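Acyl-coenzyme A oxidase acox-1.1 (Caenorhabditis elegans, PDB 5K3H) catalyses the FAD-dependent desaturation of acyl-CoA to (2E)-enoyl-CoA, reducing oxygen to hydrogen peroxide, in the first step of peroxisomal beta-oxidation. Local coordinates at residues T7-L16 with L629-Y637; I304-R315 with L615-L625. All blocks are in the same frame, centred on the assembly; numbering follows the deposited sequence.

Interaction 1: residues T7-L16 with L629-Y637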
# COMPACT_ATOMS: atom_id res chain seq x y z
N THR B 7 -7.89 -4.80 -29.91
CA THR B 7 -7.24 -3.57 -29.47
C THR B 7 -6.01 -3.21 -30.31
O THR B 7 -5.60 -2.04 -30.31
CB THR B 7 -6.90 -3.71 -27.99
OG1 THR B 7 -8.11 -4.00 -27.28
CG2 THR B 7 -6.30 -2.45 -27.43
N ILE B 8 -5.47 -4.16 -31.09
CA ILE B 8 -4.31 -3.88 -31.94
C ILE B 8 -4.65 -2.76 -32.91
O ILE B 8 -5.73 -2.74 -33.51
CB ILE B 8 -3.90 -5.15 -32.70
CG1 ILE B 8 -3.52 -6.29 -31.74
CG2 ILE B 8 -2.75 -4.88 -33.71
CD1 ILE B 8 -3.46 -7.64 -32.43
N GLN B 9 -3.72 -1.81 -33.10
CA GLN B 9 -3.83 -0.82 -34.16
C GLN B 9 -2.51 -0.74 -34.91
O GLN B 9 -1.45 -1.07 -34.36
CB GLN B 9 -4.20 0.57 -33.61
CG GLN B 9 -5.62 0.69 -33.09
CD GLN B 9 -5.94 2.09 -32.62
OE1 GLN B 9 -5.44 3.08 -33.17
NE2 GLN B 9 -6.76 2.19 -31.58
N GLU B 10 -2.56 -0.35 -36.19
CA GLU B 10 -1.31 -0.11 -36.91
C GLU B 10 -0.46 0.92 -36.19
O GLU B 10 -0.95 1.95 -35.74
CB GLU B 10 -1.58 0.36 -38.33
CG GLU B 10 -1.63 -0.77 -39.34
CD GLU B 10 -0.26 -1.13 -39.90
OE1 GLU B 10 0.65 -0.27 -39.96
OE2 GLU B 10 -0.11 -2.30 -40.33
N GLY B 11 0.84 0.64 -36.08
CA GLY B 11 1.76 1.58 -35.47
C GLY B 11 1.99 1.39 -34.00
O GLY B 11 2.81 2.11 -33.42
N ASP B 12 1.28 0.45 -33.36
CA ASP B 12 1.51 0.18 -31.95
C ASP B 12 2.92 -0.36 -31.75
O ASP B 12 3.56 -0.86 -32.68
CB ASP B 12 0.49 -0.82 -31.42
CG ASP B 12 -0.93 -0.25 -31.32
OD1 ASP B 12 -1.15 0.99 -31.47
OD2 ASP B 12 -1.85 -1.05 -31.03
N ASN B 13 3.40 -0.26 -30.52
CA ASN B 13 4.67 -0.84 -30.14
C ASN B 13 4.72 -2.32 -30.51
O ASN B 13 3.90 -3.10 -30.01
CB ASN B 13 4.88 -0.68 -28.64
CG ASN B 13 6.26 -1.14 -28.18
OD1 ASN B 13 6.86 -2.04 -28.75
ND2 ASN B 13 6.75 -0.51 -27.12
N PRO B 14 5.65 -2.76 -31.35
CA PRO B 14 5.64 -4.16 -31.79
C PRO B 14 5.84 -5.14 -30.66
O PRO B 14 5.42 -6.30 -30.78
CB PRO B 14 6.77 -4.23 -32.82
CG PRO B 14 7.64 -3.08 -32.54
CD PRO B 14 6.78 -2.00 -31.93
N ASP B 15 6.48 -4.73 -29.56
CA ASP B 15 6.61 -5.62 -28.41
C ASP B 15 5.26 -5.87 -27.74
O ASP B 15 5.00 -6.97 -27.25
CB ASP B 15 7.62 -5.04 -27.43
CG ASP B 15 9.06 -5.35 -27.85
OD1 ASP B 15 9.24 -6.34 -28.60
OD2 ASP B 15 9.98 -4.59 -27.45
N LEU B 16 4.39 -4.86 -27.71
CA LEU B 16 3.05 -5.05 -27.16
C LEU B 16 2.15 -5.76 -28.16
O LEU B 16 1.43 -6.70 -27.79
CB LEU B 16 2.46 -3.69 -26.78
CG LEU B 16 1.11 -3.65 -26.10
CD1 LEU B 16 1.09 -4.57 -24.91
CD2 LEU B 16 0.83 -2.24 -25.67
N LEU B 629 2.28 4.68 -18.46
CA LEU B 629 2.90 3.37 -18.64
C LEU B 629 1.90 2.39 -19.25
O LEU B 629 2.30 1.49 -19.99
CB LEU B 629 3.44 2.82 -17.32
CG LEU B 629 4.50 3.55 -16.49
CD1 LEU B 629 5.01 2.59 -15.43
CD2 LEU B 629 5.65 4.06 -17.33
N GLY B 630 0.61 2.57 -18.99
CA GLY B 630 -0.35 1.63 -19.52
C GLY B 630 -1.04 2.08 -20.79
O GLY B 630 -2.13 1.59 -21.10
N ARG B 631 -0.42 3.00 -21.53
CA ARG B 631 -0.95 3.44 -22.82
C ARG B 631 -1.36 2.28 -23.70
O ARG B 631 -0.62 1.30 -23.83
CB ARG B 631 0.09 4.26 -23.56
CG ARG B 631 0.19 5.68 -23.13
CD ARG B 631 1.28 6.39 -23.90
NE ARG B 631 0.95 6.48 -25.32
CZ ARG B 631 0.21 7.45 -25.83
NH1 ARG B 631 -0.28 8.40 -25.04
NH2 ARG B 631 -0.06 7.48 -27.14
N ARG B 632 -2.52 2.44 -24.36
CA ARG B 632 -3.03 1.41 -25.27
C ARG B 632 -2.00 1.01 -26.33
O ARG B 632 -1.84 -0.19 -26.63
CB ARG B 632 -4.30 1.90 -25.96
CG ARG B 632 -5.07 0.81 -26.70
CD ARG B 632 -5.78 1.34 -27.94
NE ARG B 632 -4.83 2.05 -28.77
CZ ARG B 632 -3.96 1.46 -29.58
NH1 ARG B 632 -3.95 0.13 -29.66
NH2 ARG B 632 -3.10 2.17 -30.31
N ASP B 633 -1.27 1.99 -26.89
CA ASP B 633 -0.37 1.69 -28.01
C ASP B 633 1.02 1.20 -27.60
O ASP B 633 1.77 0.76 -28.48
CB ASP B 633 -0.23 2.90 -28.93
CG ASP B 633 0.35 4.11 -28.24
OD1 ASP B 633 0.89 4.02 -27.10
OD2 ASP B 633 0.30 5.19 -28.88
N GLY B 634 1.39 1.27 -26.32
CA GLY B 634 2.68 0.78 -25.89
C GLY B 634 3.86 1.70 -26.14
O GLY B 634 5.01 1.28 -25.96
N HIS B 635 3.62 2.94 -26.57
CA HIS B 635 4.70 3.91 -26.77
C HIS B 635 4.93 4.65 -25.46
O HIS B 635 4.56 5.82 -25.29
CB HIS B 635 4.37 4.86 -27.91
CG HIS B 635 4.24 4.18 -29.24
ND1 HIS B 635 5.19 3.31 -29.72
CD2 HIS B 635 3.27 4.25 -30.18
CE1 HIS B 635 4.81 2.86 -30.90
NE2 HIS B 635 3.65 3.42 -31.21
N VAL B 636 5.57 3.95 -24.52
CA VAL B 636 5.69 4.45 -23.16
C VAL B 636 6.77 5.52 -23.06
O VAL B 636 6.53 6.60 -22.51
CB VAL B 636 5.95 3.30 -22.17
CG1 VAL B 636 6.40 3.87 -20.83
CG2 VAL B 636 4.69 2.48 -22.00
N TYR B 637 7.97 5.24 -23.58
CA TYR B 637 9.12 6.11 -23.30
C TYR B 637 8.95 7.49 -23.92
O TYR B 637 9.25 8.51 -23.28
CB TYR B 637 10.42 5.48 -23.80
CG TYR B 637 10.79 4.23 -23.03
CD1 TYR B 637 10.64 4.17 -21.66
CD2 TYR B 637 11.26 3.10 -23.69
CE1 TYR B 637 10.96 3.02 -20.95
CE2 TYR B 637 11.59 1.96 -23.00
CZ TYR B 637 11.44 1.92 -21.63
OH TYR B 637 11.78 0.76 -20.94
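Asp12 OD2 is gripped from opposite faces of its carboxylate, by Arg632 NH1 at 2.8 Å and by the backbone N of Gln9 at 2.9 Å. Arg632 holds the group end-on: its NH2 reaches Asp12 OD1 at 2.6 Å, both bonds arrive on the syn side, and the two planes are 35° apart. The arginine chain gets there by bending at chi2 and chi3, its CG touching Thr7 CG2 as the two side chains slide past each other in opposite directions. The extended Gln9 chain lays its amide, NE2 foremost, over one guanidinium face, 9° between planes; this is stacking without a hydrogen bond, since NE2 and Arg632 NE are both donors. With Arg632 replaced by an alanine, Asp12 would probably lose its two-pronged partner, keeping only a long, weak ion pair to Arg20, and the Gln9 amide would lose the group it stacks on. Beside this pair Asn13 N donates to Asp633 O at 2.8 Å. Asn13 suits its place because its amide serves twice, ND2 bonding to Gly634 O at 2.8 Å while OD1 caps the helix that begins at Pro14. Gly634 is tight against Asn13 CB and Leu16 CD2, where any side chain would clash. On the Gly11 side, His635 NE2 donates in its ring plane to Gly11 O, 2.7 Å away. The chemistry is thus mostly polar: one bidentate salt bridge and directional bonds fix two turns, with Leu16 the main apolar contribution.

Interaction 2: residues I304-R315 with L615-L625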
# COMPACT_ATOMS: atom_id res chain seq x y z
N ILE B 304 -12.71 -3.72 -11.33
CA ILE B 304 -12.30 -2.75 -12.34
C ILE B 304 -11.01 -2.06 -11.93
O ILE B 304 -10.08 -1.93 -12.73
CB ILE B 304 -13.46 -1.77 -12.62
CG1 ILE B 304 -14.51 -2.48 -13.50
CG2 ILE B 304 -12.98 -0.47 -13.28
CD1 ILE B 304 -15.77 -1.76 -13.74
N MET B 305 -10.92 -1.64 -10.66
CA MET B 305 -9.68 -1.02 -10.19
C MET B 305 -8.52 -1.98 -10.32
O MET B 305 -7.43 -1.59 -10.75
CB MET B 305 -9.80 -0.59 -8.73
CG MET B 305 -11.00 0.23 -8.42
SD MET B 305 -10.72 1.94 -8.81
CE MET B 305 -10.92 2.48 -7.16
N LEU B 306 -8.71 -3.23 -9.87
CA LEU B 306 -7.64 -4.22 -9.99
C LEU B 306 -7.26 -4.40 -11.44
O LEU B 306 -6.08 -4.37 -11.79
CB LEU B 306 -8.07 -5.55 -9.35
CG LEU B 306 -7.09 -6.73 -9.22
CD1 LEU B 306 -5.76 -6.35 -8.62
CD2 LEU B 306 -7.70 -7.86 -8.40
N SER B 307 -8.26 -4.45 -12.31
CA SER B 307 -7.99 -4.58 -13.74
C SER B 307 -7.31 -3.32 -14.31
O SER B 307 -6.44 -3.43 -15.18
CB SER B 307 -9.28 -4.93 -14.48
OG SER B 307 -9.03 -5.22 -15.85
N TYR B 308 -7.68 -2.11 -13.84
CA TYR B 308 -6.90 -0.93 -14.21
C TYR B 308 -5.42 -1.18 -13.97
O TYR B 308 -4.59 -0.98 -14.87
CB TYR B 308 -7.29 0.32 -13.41
CG TYR B 308 -8.57 1.02 -13.77
CD1 TYR B 308 -9.20 0.82 -15.00
CD2 TYR B 308 -9.17 1.87 -12.85
CE1 TYR B 308 -10.40 1.47 -15.29
CE2 TYR B 308 -10.36 2.53 -13.14
CZ TYR B 308 -10.97 2.31 -14.35
OH TYR B 308 -12.16 2.97 -14.62
N ALA B 309 -5.08 -1.59 -12.74
CA ALA B 309 -3.67 -1.73 -12.37
C ALA B 309 -2.98 -2.82 -13.18
O ALA B 309 -1.83 -2.66 -13.60
CB ALA B 309 -3.56 -2.01 -10.88
N LEU B 310 -3.69 -3.92 -13.46
CA LEU B 310 -3.04 -5.02 -14.18
C LEU B 310 -2.86 -4.70 -15.66
O LEU B 310 -1.84 -5.06 -16.26
CB LEU B 310 -3.84 -6.31 -13.99
CG LEU B 310 -3.79 -6.84 -12.55
CD1 LEU B 310 -4.94 -7.82 -12.33
CD2 LEU B 310 -2.46 -7.48 -12.28
N ASN B 311 -3.83 -3.99 -16.27
CA ASN B 311 -3.61 -3.48 -17.62
C ASN B 311 -2.32 -2.66 -17.67
O ASN B 311 -1.49 -2.82 -18.57
CB ASN B 311 -4.79 -2.61 -18.04
CG ASN B 311 -5.91 -3.42 -18.72
OD1 ASN B 311 -5.90 -3.61 -19.93
ND2 ASN B 311 -6.89 -3.88 -17.92
N ILE B 312 -2.12 -1.78 -16.69
CA ILE B 312 -0.94 -0.92 -16.69
C ILE B 312 0.32 -1.75 -16.53
O ILE B 312 1.26 -1.65 -17.34
CB ILE B 312 -1.06 0.15 -15.59
CG1 ILE B 312 -2.24 1.08 -15.90
CG2 ILE B 312 0.28 0.87 -15.40
CD1 ILE B 312 -2.80 1.78 -14.68
N ALA B 313 0.36 -2.60 -15.50
CA ALA B 313 1.57 -3.34 -15.22
C ALA B 313 1.87 -4.40 -16.27
O ALA B 313 3.04 -4.69 -16.54
CB ALA B 313 1.47 -3.98 -13.84
N THR B 314 0.84 -5.02 -16.87
CA THR B 314 1.11 -6.08 -17.83
C THR B 314 1.48 -5.52 -19.21
O THR B 314 2.38 -6.05 -19.88
CB THR B 314 -0.10 -7.03 -17.93
OG1 THR B 314 -0.53 -7.44 -16.61
CG2 THR B 314 0.23 -8.26 -18.78
N ARG B 315 0.83 -4.43 -19.64
CA ARG B 315 1.29 -3.74 -20.85
C ARG B 315 2.74 -3.28 -20.71
O ARG B 315 3.57 -3.53 -21.59
CB ARG B 315 0.36 -2.56 -21.15
CG ARG B 315 -0.97 -2.99 -21.76
CD ARG B 315 -1.96 -1.86 -21.75
NE ARG B 315 -3.20 -2.25 -22.41
CZ ARG B 315 -4.24 -1.45 -22.59
NH1 ARG B 315 -4.21 -0.20 -22.16
NH2 ARG B 315 -5.30 -1.90 -23.22
N LEU B 615 -6.68 -8.75 -20.35
CA LEU B 615 -6.84 -7.43 -19.78
C LEU B 615 -7.38 -6.43 -20.79
O LEU B 615 -8.17 -5.56 -20.41
CB LEU B 615 -5.51 -6.95 -19.21
CG LEU B 615 -5.03 -7.80 -18.03
CD1 LEU B 615 -3.54 -7.58 -17.83
CD2 LEU B 615 -5.83 -7.49 -16.74
N ASP B 616 -6.98 -6.54 -22.07
CA ASP B 616 -7.60 -5.72 -23.11
C ASP B 616 -9.11 -5.93 -23.18
O ASP B 616 -9.83 -5.03 -23.61
CB ASP B 616 -7.05 -6.04 -24.50
CG ASP B 616 -5.68 -5.49 -24.73
OD1 ASP B 616 -5.29 -4.48 -24.08
OD2 ASP B 616 -5.00 -6.04 -25.64
N SER B 617 -9.59 -7.12 -22.83
CA SER B 617 -11.02 -7.41 -22.94
C SER B 617 -11.87 -6.54 -22.03
O SER B 617 -13.08 -6.48 -22.22
CB SER B 617 -11.29 -8.89 -22.68
OG SER B 617 -10.67 -9.70 -23.68
N TRP B 618 -11.28 -5.92 -21.01
CA TRP B 618 -12.04 -4.97 -20.20
C TRP B 618 -12.28 -3.65 -20.93
O TRP B 618 -13.10 -2.85 -20.47
CB TRP B 618 -11.33 -4.73 -18.89
CG TRP B 618 -11.35 -5.93 -18.06
CD1 TRP B 618 -10.66 -7.08 -18.27
CD2 TRP B 618 -12.09 -6.12 -16.86
NE1 TRP B 618 -10.94 -7.99 -17.28
CE2 TRP B 618 -11.81 -7.41 -16.39
CE3 TRP B 618 -12.95 -5.31 -16.12
CZ2 TRP B 618 -12.36 -7.92 -15.22
CZ3 TRP B 618 -13.50 -5.82 -14.95
CH2 TRP B 618 -13.20 -7.12 -14.52
N GLU B 619 -11.54 -3.41 -22.01
CA GLU B 619 -11.73 -2.32 -22.95
C GLU B 619 -11.81 -0.96 -22.24
O GLU B 619 -12.83 -0.28 -22.24
CB GLU B 619 -12.94 -2.61 -23.82
CG GLU B 619 -12.67 -3.82 -24.69
CD GLU B 619 -13.75 -4.06 -25.69
OE1 GLU B 619 -14.93 -3.79 -25.36
OE2 GLU B 619 -13.41 -4.49 -26.80
N PHE B 620 -10.67 -0.60 -21.63
CA PHE B 620 -10.47 0.73 -21.04
C PHE B 620 -9.70 1.61 -22.03
O PHE B 620 -8.56 1.29 -22.40
CB PHE B 620 -9.69 0.65 -19.74
CG PHE B 620 -10.32 -0.23 -18.72
CD1 PHE B 620 -11.66 -0.09 -18.38
CD2 PHE B 620 -9.57 -1.19 -18.07
CE1 PHE B 620 -12.24 -0.90 -17.43
CE2 PHE B 620 -10.15 -2.01 -17.12
CZ PHE B 620 -11.49 -1.85 -16.81
N SER B 621 -10.31 2.73 -22.42
CA SER B 621 -9.60 3.70 -23.23
C SER B 621 -8.54 4.41 -22.39
O SER B 621 -8.56 4.38 -21.16
CB SER B 621 -10.59 4.72 -23.80
OG SER B 621 -11.10 5.55 -22.77
N ASP B 622 -7.58 5.05 -23.08
CA ASP B 622 -6.58 5.86 -22.40
C ASP B 622 -7.23 6.99 -21.62
O ASP B 622 -6.79 7.32 -20.51
CB ASP B 622 -5.57 6.43 -23.41
CG ASP B 622 -4.53 5.44 -23.79
OD1 ASP B 622 -4.44 4.43 -23.06
OD2 ASP B 622 -3.81 5.65 -24.81
N ARG B 623 -8.28 7.59 -22.18
CA ARG B 623 -8.96 8.65 -21.45
C ARG B 623 -9.51 8.14 -20.12
O ARG B 623 -9.56 8.89 -19.14
CB ARG B 623 -10.07 9.27 -22.31
CG ARG B 623 -9.56 10.22 -23.45
CD ARG B 623 -10.69 11.07 -24.06
NE ARG B 623 -11.93 10.30 -24.03
CZ ARG B 623 -12.29 9.41 -24.96
NH1 ARG B 623 -11.51 9.18 -26.01
NH2 ARG B 623 -13.44 8.75 -24.83
N GLU B 624 -9.91 6.87 -20.05
CA GLU B 624 -10.37 6.33 -18.77
C GLU B 624 -9.20 5.90 -17.89
O GLU B 624 -9.20 6.18 -16.68
CB GLU B 624 -11.31 5.15 -19.00
CG GLU B 624 -11.81 4.51 -17.73
CD GLU B 624 -12.75 3.33 -17.97
OE1 GLU B 624 -13.09 3.04 -19.13
OE2 GLU B 624 -13.14 2.68 -17.00
N LEU B 625 -8.23 5.18 -18.47
CA LEU B 625 -7.19 4.52 -17.68
C LEU B 625 -6.25 5.53 -17.04
O LEU B 625 -5.77 5.30 -15.92
CB LEU B 625 -6.40 3.55 -18.57
CG LEU B 625 -5.49 2.57 -17.84
CD1 LEU B 625 -6.37 1.76 -16.93
CD2 LEU B 625 -4.77 1.64 -18.80
O HOH W 1 -8.38 -2.48 -21.26
O HOH W 2 -3.78 -4.71 -21.51
O HOH W 3 -6.14 1.96 -22.58
O HOH W 4 -7.71 -0.71 -24.02
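Leu615 and Leu625 enter the helix surface of 304-315 as two knobs into holes, Leu615 among Ser307, Leu310, Asn311 and Thr314, Leu625 among Tyr308, Asn311, Ile312 and Arg315. Beside them Phe620 receives the Tyr308 ring edge-on: Tyr308 CE1 stands over the centre of its face, the centroids 4.7 Å apart and the planes at 69°. Small Ser307 lets Trp618 lie close, its CB making a CH-pi contact 4.0 Å from the centroid of the indole six-membered ring, while Ile304 CG1 meets the indole edge at CZ3. With chi1 at -76°, CG anti to its carbonyl carbon, Tyr308 carries its hydroxyl past Phe620 to donate to Glu624 OE2 at 2.6 Å, on the anti lone pair. Asn311 suits a buried spot between the helix and the 615-625 segment: ND2 donates to Ser307 O and, at 3.3 Å, to Leu615 O, while OD1 accepts from two waters, one held by Phe620 N. At the polar edge the extended Arg315 sends NH2 straight (177°) to Asp616 OD1, 2.7 Å away; two waters, one held by NH1 and one by NH2, donate to Phe620 O. The other oxygen, Asp616 OD2, forms a salt bridge with Arg20, giving the carboxylate two arginine partners. The arrangement is a tight connection between helix 590-616 and helix 622-625, with a type I turn from Asp616 to Glu619 and Ser621 as N-cap, packed by knobs-into-holes on helix 300-319 within the alpha-helical part of the acyl-CoA oxidase fold.

Overall arrangement
From the N terminus, residues 7-16 lead into helix 14-21 and meet 629-637 near the far end of the chain, so interaction 1 closes a loop of more than 600 residues. Interaction 2 is nested inside it: helix 300-319, in the C-alpha1 domain, is joined to 615-625 some 300 residues later, across a mainly helical stretch. The two contacts touch. Arg315 NH1 probably bonds to Gly630 O and Asp622 OD1 to Arg632 N, while Thr7 packs on Asp616. Helix 300-319 also reaches interaction 1 through Val319, which Asn13 and Leu16 touch. Together they tie the N-terminal segment, helix 300-319 and the C-terminal helices into one body.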